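Local atomic coordinates of putative TetR-family transcriptional regulator (Bordetella parapertussis 12822, PDB entry 3CCY), a protein that probably binds regulatory DNA sequences and controls transcription as a TetR-family regulator, perhaps as a repressor. Residues T35-I40 against S49-Y54; R16-E21 against R42-S47; D64-H69 against T114-L119; L99-Y102 against R108-V111; Y174-D177 against S181-A184. One frame throughout, in Å; residues are numbered along the deposited sequence.

Interaction 1: residues T35-I40 against S49-Y54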
# COMPACT_ATOMS: atom_id res chain seq x y z
N THR A 35 -4.92 -19.92 0.77
CA THR A 35 -6.03 -20.51 -0.00
C THR A 35 -5.54 -21.70 -0.83
O THR A 35 -4.63 -21.57 -1.65
CB THR A 35 -6.65 -19.44 -0.96
OG1 THR A 35 -6.98 -18.26 -0.23
CG2 THR A 35 -7.89 -19.98 -1.67
N SER A 36 -6.15 -22.86 -0.63
CA SER A 36 -5.79 -24.05 -1.41
C SER A 36 -6.77 -24.29 -2.56
O SER A 36 -7.84 -23.68 -2.62
CB SER A 36 -5.70 -25.29 -0.50
OG SER A 36 -6.98 -25.64 0.00
N ILE A 37 -6.39 -25.19 -3.47
CA ILE A 37 -7.25 -25.63 -4.57
C ILE A 37 -8.51 -26.32 -4.04
O ILE A 37 -9.58 -26.21 -4.64
CB ILE A 37 -6.46 -26.58 -5.52
CG1 ILE A 37 -5.09 -25.90 -5.92
CG2 ILE A 37 -7.33 -26.96 -6.81
CD1 ILE A 37 -3.91 -27.01 -5.83
N GLY A 38 -8.37 -27.04 -2.93
CA GLY A 38 -9.50 -27.67 -2.25
C GLY A 38 -10.50 -26.64 -1.74
O GLY A 38 -11.71 -26.81 -1.92
N ASP A 39 -9.99 -25.58 -1.12
CA ASP A 39 -10.79 -24.43 -0.67
C ASP A 39 -11.65 -23.85 -1.80
O ASP A 39 -12.84 -23.58 -1.61
CB ASP A 39 -9.89 -23.33 -0.11
CG ASP A 39 -9.23 -23.70 1.21
OD1 ASP A 39 -9.80 -24.52 1.96
OD2 ASP A 39 -8.14 -23.16 1.50
N ILE A 40 -11.04 -23.67 -2.98
CA ILE A 40 -11.74 -23.19 -4.18
C ILE A 40 -12.79 -24.20 -4.66
O ILE A 40 -13.95 -23.72 -4.97
CB ILE A 40 -10.73 -22.84 -5.30
CG1 ILE A 40 -9.74 -21.73 -4.83
CG2 ILE A 40 -11.47 -22.39 -6.62
CD1 ILE A 40 -8.36 -21.83 -5.60
N SER A 49 -11.84 -32.19 -8.83
CA SER A 49 -11.61 -32.62 -10.22
C SER A 49 -11.97 -31.52 -11.24
O SER A 49 -11.12 -31.23 -12.12
CB SER A 49 -12.42 -33.90 -10.52
OG SER A 49 -12.41 -34.79 -9.42
N ARG A 50 -13.23 -31.01 -11.06
CA ARG A 50 -13.83 -30.14 -12.07
C ARG A 50 -13.11 -28.79 -12.26
O ARG A 50 -13.35 -28.10 -13.26
CB ARG A 50 -15.32 -29.93 -11.77
CG ARG A 50 -16.13 -31.23 -11.79
CD ARG A 50 -17.63 -30.98 -11.95
NE ARG A 50 -17.95 -30.40 -13.26
CZ ARG A 50 -18.21 -29.10 -13.46
NH1 ARG A 50 -18.49 -28.67 -14.69
NH2 ARG A 50 -18.18 -28.24 -12.45
N LEU A 51 -12.24 -28.42 -11.33
CA LEU A 51 -11.42 -27.21 -11.48
C LEU A 51 -10.39 -27.34 -12.59
O LEU A 51 -10.12 -26.37 -13.31
CB LEU A 51 -10.70 -26.87 -10.17
CG LEU A 51 -11.28 -25.75 -9.31
CD1 LEU A 51 -12.58 -26.19 -8.67
CD2 LEU A 51 -10.26 -25.37 -8.26
N TYR A 52 -9.84 -28.54 -12.73
CA TYR A 52 -8.76 -28.77 -13.67
C TYR A 52 -9.24 -28.91 -15.09
O TYR A 52 -8.45 -28.97 -15.99
CB TYR A 52 -7.92 -29.97 -13.27
CG TYR A 52 -7.24 -29.81 -11.96
CD1 TYR A 52 -7.87 -30.11 -10.81
CD2 TYR A 52 -5.95 -29.36 -11.88
CE1 TYR A 52 -7.25 -29.96 -9.62
CE2 TYR A 52 -5.33 -29.21 -10.70
CZ TYR A 52 -5.98 -29.51 -9.57
OH TYR A 52 -5.37 -29.36 -8.38
N HIS A 53 -10.54 -28.94 -15.25
CA HIS A 53 -11.22 -28.88 -16.55
C HIS A 53 -11.02 -27.50 -17.19
O HIS A 53 -11.10 -27.35 -18.41
CB HIS A 53 -12.71 -29.19 -16.38
CG HIS A 53 -13.44 -29.48 -17.67
ND1 HIS A 53 -13.62 -30.76 -18.14
CD2 HIS A 53 -14.04 -28.66 -18.56
CE1 HIS A 53 -14.30 -30.72 -19.28
NE2 HIS A 53 -14.56 -29.45 -19.55
N TYR A 54 -10.73 -26.50 -16.35
CA TYR A 54 -10.55 -25.12 -16.80
C TYR A 54 -9.16 -24.56 -16.51
O TYR A 54 -8.69 -23.67 -17.22
CB TYR A 54 -11.62 -24.21 -16.19
CG TYR A 54 -13.02 -24.79 -16.27
CD1 TYR A 54 -13.79 -24.65 -17.43
CD2 TYR A 54 -13.57 -25.48 -15.19
CE1 TYR A 54 -15.07 -25.18 -17.50
CE2 TYR A 54 -14.85 -26.02 -15.26
CZ TYR A 54 -15.59 -25.87 -16.41
OH TYR A 54 -16.86 -26.41 -16.47
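Ile37 and Ile40 both turn CG2 anti to the backbone N, and this branch carries each of them across to Leu51; in Tyr52, CG sits beside its own backbone N (chi1 -62°), and the end of the side chain comes back to Ile37. The segments belong to the predicted helix-turn-helix of the TetR-type DNA-binding domain, with 35-40 opening its first helix and 49-54 following the turn. Leu51 is the central side chain. Its CD2 methyl fits between the two isoleucines, with CD2 to Ile37 CG2 at 3.6 Å and CD2 to Ile40 CG2 also at 3.6 Å. Branched aliphatic residues one helical turn apart suit this place because they offer two methyls to a single partner. Ile40 and Leu51 are buried, whereas the rest of the patch thins out toward solvent. There Tyr52 lies roughly crosswise to Ile37, whose CG2 approaches the ring obliquely, 4.0 Å from Tyr52 CZ; the tyrosine lends its hydroxyl end, OH and CZ together, to the isoleucine. Ahead of Ile37 the helix is started by a capping box: Asp39 N donates to Ser36 OG over 3.2 Å, and Ser36 N returns a nearly straight bond (174°) to Asp39 OD2 at 2.9 Å. Asp39 OD1 meanwhile forms a salt bridge with Arg42. On the more exposed side, Tyr52 OH comes to 3.5 Å from Ile37 CG2.

Interaction 2: residues R16-E21 against R42-S47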
# COMPACT_ATOMS: atom_id res chain seq x y z
N ARG A 16 -16.18 -21.06 -15.63
CA ARG A 16 -14.84 -20.46 -15.62
C ARG A 16 -14.74 -19.27 -14.67
O ARG A 16 -13.89 -19.25 -13.78
CB ARG A 16 -14.47 -19.99 -17.04
CG ARG A 16 -13.46 -20.84 -17.78
CD ARG A 16 -12.06 -20.68 -17.20
NE ARG A 16 -11.05 -20.45 -18.23
CZ ARG A 16 -10.40 -19.30 -18.39
NH1 ARG A 16 -10.64 -18.27 -17.58
NH2 ARG A 16 -9.50 -19.18 -19.35
N ASP A 17 -15.62 -18.29 -14.87
CA ASP A 17 -15.58 -17.02 -14.15
C ASP A 17 -16.04 -17.14 -12.70
O ASP A 17 -15.70 -16.29 -11.89
CB ASP A 17 -16.42 -15.96 -14.86
CG ASP A 17 -16.62 -16.25 -16.34
OD1 ASP A 17 -15.62 -16.46 -17.07
OD2 ASP A 17 -17.80 -16.29 -16.76
N THR A 18 -16.80 -18.18 -12.39
CA THR A 18 -17.20 -18.43 -11.00
C THR A 18 -15.97 -18.83 -10.19
O THR A 18 -15.77 -18.33 -9.08
CB THR A 18 -18.29 -19.52 -10.91
OG1 THR A 18 -19.28 -19.31 -11.92
CG2 THR A 18 -18.95 -19.51 -9.53
N ILE A 19 -15.16 -19.72 -10.75
CA ILE A 19 -13.89 -20.13 -10.15
C ILE A 19 -13.02 -18.89 -9.91
O ILE A 19 -12.60 -18.63 -8.79
CB ILE A 19 -13.14 -21.17 -11.03
CG1 ILE A 19 -14.01 -22.41 -11.25
CG2 ILE A 19 -11.80 -21.56 -10.39
CD1 ILE A 19 -13.77 -23.10 -12.56
N ILE A 20 -12.80 -18.13 -10.98
CA ILE A 20 -12.04 -16.88 -10.93
C ILE A 20 -12.62 -15.91 -9.89
O ILE A 20 -11.87 -15.36 -9.08
CB ILE A 20 -11.98 -16.19 -12.33
CG1 ILE A 20 -11.14 -17.03 -13.31
CG2 ILE A 20 -11.41 -14.78 -12.23
CD1 ILE A 20 -9.63 -16.95 -13.06
N GLU A 21 -13.94 -15.74 -9.91
CA GLU A 21 -14.66 -14.85 -8.99
C GLU A 21 -14.48 -15.29 -7.54
O GLU A 21 -14.18 -14.47 -6.67
CB GLU A 21 -16.16 -14.84 -9.34
CG GLU A 21 -16.99 -13.68 -8.75
CD GLU A 21 -18.45 -13.65 -9.25
OE1 GLU A 21 -19.07 -12.55 -9.22
OE2 GLU A 21 -18.98 -14.71 -9.67
N ARG A 42 -14.56 -26.33 -3.13
CA ARG A 42 -15.75 -26.32 -2.29
C ARG A 42 -16.39 -24.94 -2.11
O ARG A 42 -17.50 -24.84 -1.58
CB ARG A 42 -15.44 -26.97 -0.93
CG ARG A 42 -15.18 -28.49 -1.00
CD ARG A 42 -14.45 -28.98 0.25
NE ARG A 42 -13.29 -28.14 0.57
CZ ARG A 42 -13.29 -27.13 1.45
NH1 ARG A 42 -14.40 -26.82 2.12
NH2 ARG A 42 -12.19 -26.42 1.66
N ALA A 43 -15.72 -23.87 -2.55
CA ALA A 43 -16.34 -22.55 -2.56
C ALA A 43 -17.31 -22.43 -3.74
O ALA A 43 -18.31 -21.71 -3.66
CB ALA A 43 -15.30 -21.44 -2.60
N CYS A 44 -17.00 -23.13 -4.83
CA CYS A 44 -17.90 -23.22 -5.98
C CYS A 44 -18.85 -24.39 -5.77
O CYS A 44 -19.48 -24.87 -6.72
CB CYS A 44 -17.10 -23.40 -7.26
SG CYS A 44 -15.87 -22.10 -7.53
N GLU A 45 -18.94 -24.82 -4.51
CA GLU A 45 -19.68 -26.01 -4.11
C GLU A 45 -19.46 -27.10 -5.15
O GLU A 45 -20.39 -27.52 -5.84
CB GLU A 45 -21.18 -25.69 -3.92
CG GLU A 45 -21.46 -24.73 -2.75
CD GLU A 45 -22.71 -23.89 -2.94
OE1 GLU A 45 -22.58 -22.64 -2.96
OE2 GLU A 45 -23.81 -24.46 -3.06
N CYS A 46 -18.19 -27.51 -5.28
CA CYS A 46 -17.78 -28.46 -6.33
C CYS A 46 -16.67 -29.44 -5.90
O CYS A 46 -16.03 -29.30 -4.80
CB CYS A 46 -17.35 -27.68 -7.59
SG CYS A 46 -17.53 -28.64 -9.11
N SER A 47 -16.44 -30.45 -6.78
CA SER A 47 -15.36 -31.41 -6.56
C SER A 47 -14.03 -30.84 -7.07
O SER A 47 -14.02 -30.03 -8.00
CB SER A 47 -15.67 -32.74 -7.24
OG SER A 47 -15.84 -32.57 -8.64
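Cys44 drives its sulfur against the flank of helix 15-29 at Ile19, where the backbones come closest, CA to CA 6.6 Å. The tight part of the contact is made almost wholly by this one atom. Cys44 SG lies 3.8 Å from Ile19 CA, so it rests on the helix backbone itself as much as on side chains. Its torsion sets this up: SG is anti to the carbonyl carbon of Cys44 (chi1 -56°), and the single torsion of the short side chain is enough to carry SG to the helix. A small, polarisable and weakly polar group suits a seat this close to main chain. Ile19 adds the apolar wall, with CG1 at 4.2 Å from Cys44 SG. The pair joins the leading helix of the TetR DNA-binding domain to the end of helix 37-43, where the predicted helix-turn-helix begins its turn; Glu45, with positive phi and psi, carries the chain round just after Cys44. Thr18 marks the looser side, its CG2 approaching Cys44 SG only to 4.5 Å. Its carbonyl is somewhat nearer, Thr18 O to Cys44 SG being 4.1 Å. Ile19 is buried, whereas Thr18 and Cys44 both remain partly exposed, and the packing thins from the isoleucine to the threonine. Arg22, a turn beyond Thr18 on the same helix, touches Cys44 and donates from NE to the carbonyl of Ala43.

Interaction 3: residues D64-H69 against T114-L119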
# COMPACT_ATOMS: atom_id res chain seq x y z
N ASP A 64 -4.30 -15.93 -14.73
CA ASP A 64 -5.44 -15.51 -15.54
C ASP A 64 -6.19 -14.30 -14.97
O ASP A 64 -6.42 -13.32 -15.70
CB ASP A 64 -6.38 -16.71 -15.80
CG ASP A 64 -7.61 -16.34 -16.61
OD1 ASP A 64 -7.67 -16.73 -17.80
OD2 ASP A 64 -8.52 -15.66 -16.08
N MSE A 65 -6.55 -14.31 -13.69
CA MSE A 65 -7.29 -13.16 -13.14
C MSE A 65 -6.46 -11.87 -13.10
O MSE A 65 -7.01 -10.77 -13.22
CB MSE A 65 -7.86 -13.44 -11.74
CG MSE A 65 -6.89 -13.22 -10.62
SE MSE A 65 -7.58 -13.53 -8.85
CE MSE A 65 -8.29 -15.31 -9.05
N LEU A 66 -5.16 -12.00 -12.92
CA LEU A 66 -4.28 -10.86 -12.93
C LEU A 66 -4.13 -10.32 -14.35
O LEU A 66 -4.12 -9.12 -14.57
CB LEU A 66 -2.93 -11.23 -12.34
CG LEU A 66 -2.95 -11.51 -10.82
CD1 LEU A 66 -1.54 -11.47 -10.25
CD2 LEU A 66 -3.84 -10.50 -10.09
N THR A 67 -4.03 -11.23 -15.30
CA THR A 67 -3.83 -10.84 -16.70
C THR A 67 -5.05 -10.11 -17.25
O THR A 67 -4.92 -9.04 -17.87
CB THR A 67 -3.47 -12.07 -17.57
OG1 THR A 67 -2.23 -12.62 -17.11
CG2 THR A 67 -3.33 -11.70 -19.02
N THR A 68 -6.23 -10.67 -17.04
CA THR A 68 -7.42 -10.06 -17.58
C THR A 68 -7.67 -8.73 -16.88
O THR A 68 -8.11 -7.78 -17.50
CB THR A 68 -8.66 -10.99 -17.54
OG1 THR A 68 -9.19 -11.04 -16.21
CG2 THR A 68 -8.32 -12.40 -18.04
N HIS A 69 -7.33 -8.64 -15.60
CA HIS A 69 -7.55 -7.42 -14.87
C HIS A 69 -6.64 -6.25 -15.30
O HIS A 69 -7.12 -5.11 -15.44
CB HIS A 69 -7.37 -7.66 -13.38
CG HIS A 69 -7.64 -6.45 -12.55
ND1 HIS A 69 -8.92 -6.03 -12.27
CD2 HIS A 69 -6.81 -5.56 -11.96
CE1 HIS A 69 -8.87 -4.94 -11.53
NE2 HIS A 69 -7.60 -4.63 -11.34
N THR A 114 -1.36 -7.02 -4.53
CA THR A 114 -0.96 -7.82 -3.35
C THR A 114 -0.32 -9.18 -3.63
O THR A 114 0.46 -9.68 -2.81
CB THR A 114 -2.19 -7.99 -2.38
OG1 THR A 114 -2.24 -6.87 -1.48
CG2 THR A 114 -2.14 -9.30 -1.58
N CYS A 115 -0.65 -9.80 -4.77
CA CYS A 115 -0.37 -11.23 -4.98
C CYS A 115 0.60 -11.58 -6.11
O CYS A 115 0.87 -12.75 -6.36
CB CYS A 115 -1.67 -12.00 -5.19
SG CYS A 115 -2.56 -12.42 -3.69
N LEU A 116 1.10 -10.56 -6.81
CA LEU A 116 2.00 -10.76 -7.94
C LEU A 116 3.20 -11.70 -7.67
O LEU A 116 3.62 -12.43 -8.57
CB LEU A 116 2.46 -9.40 -8.48
CG LEU A 116 3.18 -9.38 -9.83
CD1 LEU A 116 2.37 -10.09 -10.91
CD2 LEU A 116 3.46 -7.96 -10.24
N ASP A 117 3.72 -11.69 -6.44
CA ASP A 117 4.91 -12.49 -6.12
C ASP A 117 4.66 -14.00 -6.08
O ASP A 117 5.58 -14.80 -6.27
CB ASP A 117 5.60 -12.02 -4.82
CG ASP A 117 4.65 -11.96 -3.63
OD1 ASP A 117 3.59 -11.28 -3.74
OD2 ASP A 117 4.98 -12.56 -2.58
N ALA A 118 3.40 -14.38 -5.84
CA ALA A 118 3.03 -15.79 -5.77
C ALA A 118 3.28 -16.54 -7.09
O ALA A 118 3.29 -17.76 -7.12
CB ALA A 118 1.58 -15.93 -5.35
N LEU A 119 3.49 -15.77 -8.16
CA LEU A 119 3.76 -16.33 -9.49
C LEU A 119 5.24 -16.69 -9.69
O LEU A 119 6.08 -16.26 -8.89
CB LEU A 119 3.29 -15.34 -10.56
CG LEU A 119 1.77 -15.21 -10.68
CD1 LEU A 119 1.40 -14.19 -11.73
CD2 LEU A 119 1.12 -16.57 -10.99
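Leu66 and Leu116 mark the closest approach of the two backbones, with their CA atoms 8.0 Å apart. Segment 64-69 is regular helix, part of the long helix 58-81, and presents Leu66 squarely toward its partner. Segment 114-119 is less regular: helix 87-115 frays out through Thr114 and Cys115, and a short 3-10 turn over 116-118 follows, closed by Ala118 N to Cys115 O at 3.1 Å. This tightening turn brings Leu116 and Leu119 to the same partner. The contact itself is made of leucine methyls. Leu66 CD1 meets Leu116 CD1 at 4.2 Å and Leu119 CD1 at 4.3 Å, one methyl thus serving both. Leu116 does not start out in that direction; placing CG anti to the backbone N (chi1 -168°) swings its end back to Leu66. Leu119, by contrast, points toward the helix from the outset. Leucine fits all three positions, since a long branched chain can bridge the distance between the backbones. Helix 122-145 covers the group further, with Leu127 on Leu119 and Ile128 on Leu116, while Val111 packs on Leu66. The contact thereby joins the long helix leading out of the DNA-binding region to the TetR-type C-terminal domain. Purely apolar and none of them especially close, these methyl contacts are undirected, which implies that burial from water, and not any fixed bond geometry, holds the leucines together.

Interaction 4: residues L99-Y102 against R108-V111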
# COMPACT_ATOMS: atom_id res chain seq x y z
N LEU A 99 -10.46 4.38 -9.48
CA LEU A 99 -11.33 4.23 -8.32
C LEU A 99 -12.65 3.58 -8.66
O LEU A 99 -13.24 2.90 -7.83
CB LEU A 99 -11.50 5.56 -7.57
CG LEU A 99 -10.21 6.04 -6.90
CD1 LEU A 99 -10.47 7.32 -6.16
CD2 LEU A 99 -9.61 5.00 -5.92
N GLU A 100 -13.11 3.75 -9.90
CA GLU A 100 -14.28 3.05 -10.37
C GLU A 100 -14.03 1.52 -10.38
O GLU A 100 -14.88 0.72 -9.93
CB GLU A 100 -14.68 3.57 -11.76
CG GLU A 100 -15.83 2.82 -12.42
CD GLU A 100 -15.70 2.75 -13.93
OE1 GLU A 100 -15.41 3.78 -14.61
OE2 GLU A 100 -15.90 1.64 -14.47
N ILE A 101 -12.87 1.13 -10.90
CA ILE A 101 -12.45 -0.26 -10.96
C ILE A 101 -12.32 -0.90 -9.55
O ILE A 101 -12.70 -2.06 -9.34
CB ILE A 101 -11.24 -0.41 -11.90
CG1 ILE A 101 -11.72 -0.07 -13.33
CG2 ILE A 101 -10.62 -1.80 -11.82
CD1 ILE A 101 -10.64 -0.09 -14.40
N TYR A 102 -11.89 -0.11 -8.56
CA TYR A 102 -12.02 -0.49 -7.13
C TYR A 102 -13.48 -0.71 -6.63
O TYR A 102 -13.81 -1.74 -6.01
CB TYR A 102 -11.32 0.57 -6.29
CG TYR A 102 -11.35 0.27 -4.81
CD1 TYR A 102 -10.43 -0.63 -4.23
CD2 TYR A 102 -12.28 0.90 -3.98
CE1 TYR A 102 -10.44 -0.90 -2.87
CE2 TYR A 102 -12.30 0.64 -2.62
CZ TYR A 102 -11.38 -0.27 -2.07
OH TYR A 102 -11.42 -0.53 -0.74
N ARG A 108 -10.31 -8.45 -7.28
CA ARG A 108 -9.28 -8.61 -8.32
C ARG A 108 -8.25 -7.47 -8.23
O ARG A 108 -7.07 -7.69 -8.45
CB ARG A 108 -9.91 -8.70 -9.73
CG ARG A 108 -10.55 -10.09 -10.11
CD ARG A 108 -11.15 -9.99 -11.51
NE ARG A 108 -11.99 -11.13 -11.96
CZ ARG A 108 -13.19 -11.44 -11.47
NH1 ARG A 108 -13.86 -12.48 -11.96
NH2 ARG A 108 -13.73 -10.75 -10.48
N HIS A 109 -8.71 -6.28 -7.86
CA HIS A 109 -7.83 -5.11 -7.62
C HIS A 109 -6.84 -5.39 -6.48
O HIS A 109 -5.62 -5.32 -6.64
CB HIS A 109 -8.71 -3.91 -7.29
CG HIS A 109 -8.07 -2.57 -7.51
ND1 HIS A 109 -7.39 -1.90 -6.51
CD2 HIS A 109 -8.05 -1.76 -8.60
CE1 HIS A 109 -6.98 -0.73 -6.98
NE2 HIS A 109 -7.37 -0.62 -8.24
N VAL A 110 -7.37 -5.73 -5.31
CA VAL A 110 -6.53 -6.11 -4.17
C VAL A 110 -5.51 -7.19 -4.58
O VAL A 110 -4.31 -7.05 -4.29
CB VAL A 110 -7.37 -6.58 -2.94
CG1 VAL A 110 -6.46 -7.10 -1.81
CG2 VAL A 110 -8.26 -5.47 -2.43
N VAL A 111 -5.98 -8.23 -5.28
CA VAL A 111 -5.09 -9.33 -5.72
C VAL A 111 -3.94 -8.83 -6.65
O VAL A 111 -2.80 -9.30 -6.52
CB VAL A 111 -5.90 -10.55 -6.32
CG1 VAL A 111 -4.98 -11.59 -6.91
CG2 VAL A 111 -6.75 -11.23 -5.25
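Tyr102 and His109 form the aromatic part of this contact, a T-shaped (edge-to-face) pair. The edge of the tyrosine is aimed at the imidazole face, with ring centroids 5.8 Å apart and planes at 79°. The nearest atoms are Tyr102 CD1 and His109 ND1, 4.0 Å from each other, the nitrogen lying near the plane of the tyrosine ring. With CG anti to the backbone N in both (chi1 -178° and -159°), the two side chains cross at about a right angle, and Tyr102 CA stands over one imidazole face. A flat histidine suits this place, because it can slip its face beside the helix backbone while its rim meets another neighbour.

That neighbour supplies the aliphatic part. Ile101 CG2 reaches the edge of the imidazole, 4.1 Å from His109 CD2 and near the ring plane. The same CG2 methyl also packs on His69 of helix 58-81, while the end of the chain leads away from His109; Leu73 touches the isoleucine as well.

Polar bonds engage the far end of the tyrosine. The hydroxyl of Tyr102 is hydrogen-bonded to the carbonyl of Tyr174 and to NE of Arg106, which satisfies a polar group on a buried side chain and helps hold the ring in place.

The CA atoms of Tyr102 and His109 are just 6.3 Å apart, although seven residues of straight alpha helix would span about 10.5 Å. The arrangement is therefore that of a sharply bent helix, 87-115, whose inner corner is filled by aromatic packing within the all-helical C-terminal domain of a TetR-family protein.

Interaction 5: residues Y174-D177 against S181-A184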
# COMPACT_ATOMS: atom_id res chain seq x y z
N TYR A 174 -10.53 2.43 2.55
CA TYR A 174 -11.67 3.08 1.85
C TYR A 174 -12.79 2.11 1.51
O TYR A 174 -12.55 1.03 0.96
CB TYR A 174 -11.19 3.79 0.59
CG TYR A 174 -12.32 4.33 -0.25
CD1 TYR A 174 -13.09 5.40 0.20
CD2 TYR A 174 -12.62 3.75 -1.50
CE1 TYR A 174 -14.15 5.91 -0.56
CE2 TYR A 174 -13.69 4.22 -2.26
CZ TYR A 174 -14.44 5.31 -1.79
OH TYR A 174 -15.48 5.78 -2.54
N LYS A 175 -14.02 2.49 1.85
CA LYS A 175 -15.20 1.69 1.49
C LYS A 175 -16.03 2.44 0.43
O LYS A 175 -16.54 3.54 0.68
CB LYS A 175 -16.02 1.36 2.73
CG LYS A 175 -15.42 0.28 3.70
CD LYS A 175 -13.87 0.24 3.84
CE LYS A 175 -13.40 -0.44 5.18
NZ LYS A 175 -11.92 -0.78 5.25
N ALA A 176 -16.12 1.85 -0.77
CA ALA A 176 -16.74 2.49 -1.90
C ALA A 176 -18.27 2.74 -1.78
O ALA A 176 -18.84 3.50 -2.60
CB ALA A 176 -16.43 1.71 -3.19
N ASP A 177 -18.91 2.08 -0.81
CA ASP A 177 -20.36 2.27 -0.59
C ASP A 177 -20.65 3.23 0.58
O ASP A 177 -21.78 3.30 1.07
CB ASP A 177 -21.07 0.91 -0.37
CG ASP A 177 -20.63 0.20 0.89
OD1 ASP A 177 -19.72 0.67 1.62
OD2 ASP A 177 -21.22 -0.86 1.18
N SER A 181 -18.15 8.95 -2.29
CA SER A 181 -18.28 8.11 -3.47
C SER A 181 -16.94 7.95 -4.17
O SER A 181 -16.05 8.78 -3.97
CB SER A 181 -19.29 8.71 -4.45
OG SER A 181 -18.72 9.85 -5.08
N PRO A 182 -16.77 6.88 -4.98
CA PRO A 182 -15.55 6.82 -5.81
C PRO A 182 -15.22 8.09 -6.60
O PRO A 182 -14.06 8.53 -6.56
CB PRO A 182 -15.78 5.59 -6.71
CG PRO A 182 -16.59 4.68 -5.83
CD PRO A 182 -17.60 5.67 -5.15
N ASP A 183 -16.22 8.74 -7.22
CA ASP A 183 -15.98 9.99 -7.95
C ASP A 183 -15.56 11.14 -7.02
O ASP A 183 -14.65 11.87 -7.34
CB ASP A 183 -17.18 10.45 -8.79
CG ASP A 183 -17.03 10.14 -10.26
OD1 ASP A 183 -16.29 9.17 -10.65
OD2 ASP A 183 -17.68 10.89 -11.02
N ALA A 184 -16.24 11.31 -5.90
CA ALA A 184 -15.85 12.29 -4.86
C ALA A 184 -14.41 12.04 -4.37
O ALA A 184 -13.61 12.97 -4.23
CB ALA A 184 -16.88 12.27 -3.68
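Tyr174 opens the segment and reaches across to the start of helix 182-195. Its CG is anti to the backbone N (chi1 173°), which projects the ring straight at the junction between Ser181 and Pro182. The ring meets this peptide with its edge: Tyr174 OH lies 3.1 Å from Ser181 C and 3.0 Å from Pro182 N. The second approach is packing, since a proline nitrogen has no hydrogen to give; the hydroxyl is instead hydrogen-bonded to the carbonyl of Val180. A tyrosine suits the spot because it is long enough to span the turn and ends in a group that can bind a main-chain oxygen. The proline ring closes over the hydroxyl as well, with Pro182 CD at 3.4 Å from Tyr174 OH.

Two residues on, Ala176 sets its backbone N 3.7 Å above one face of the tyrosine ring, toward the rim. Its small CB touches Pro182 CG at 4.0 Å, and its carbonyl oxygen is 3.6 Å from Pro182 CD. Proline is well placed at the first turn of a helix, where its missing N-H costs no helical bond. Just before it Ser181 is the N-cap, its OG accepting from Ala184 N over 3.0 Å at 168°.

The contact thus folds the loop after helix 153-168 back on the beginning of helix 182-195. Helix 87-115 lies alongside, where its Ala103 touches both Ala176 and Pro182.

From the N terminus, helix 15-29 is the first partner: interaction 2 closes a loop from it to the end of helix 37-43. Interaction 1 starts within that loop and ends beyond it, so the two cross, interlocking the DNA-binding region; they meet where Tyr54 and Ile40 pack on Ile19. Interaction 3 closes a much longer loop, from helix 58-81 to the end of helix 87-115, and interaction 4 lies wholly within it, as a bend of that same helix. Arg108 touches Ile20, linking interactions 2 and 4 across the two domains. Interaction 5 closes a short, separate loop farther on, joined to interaction 4 through Tyr102 and Tyr174.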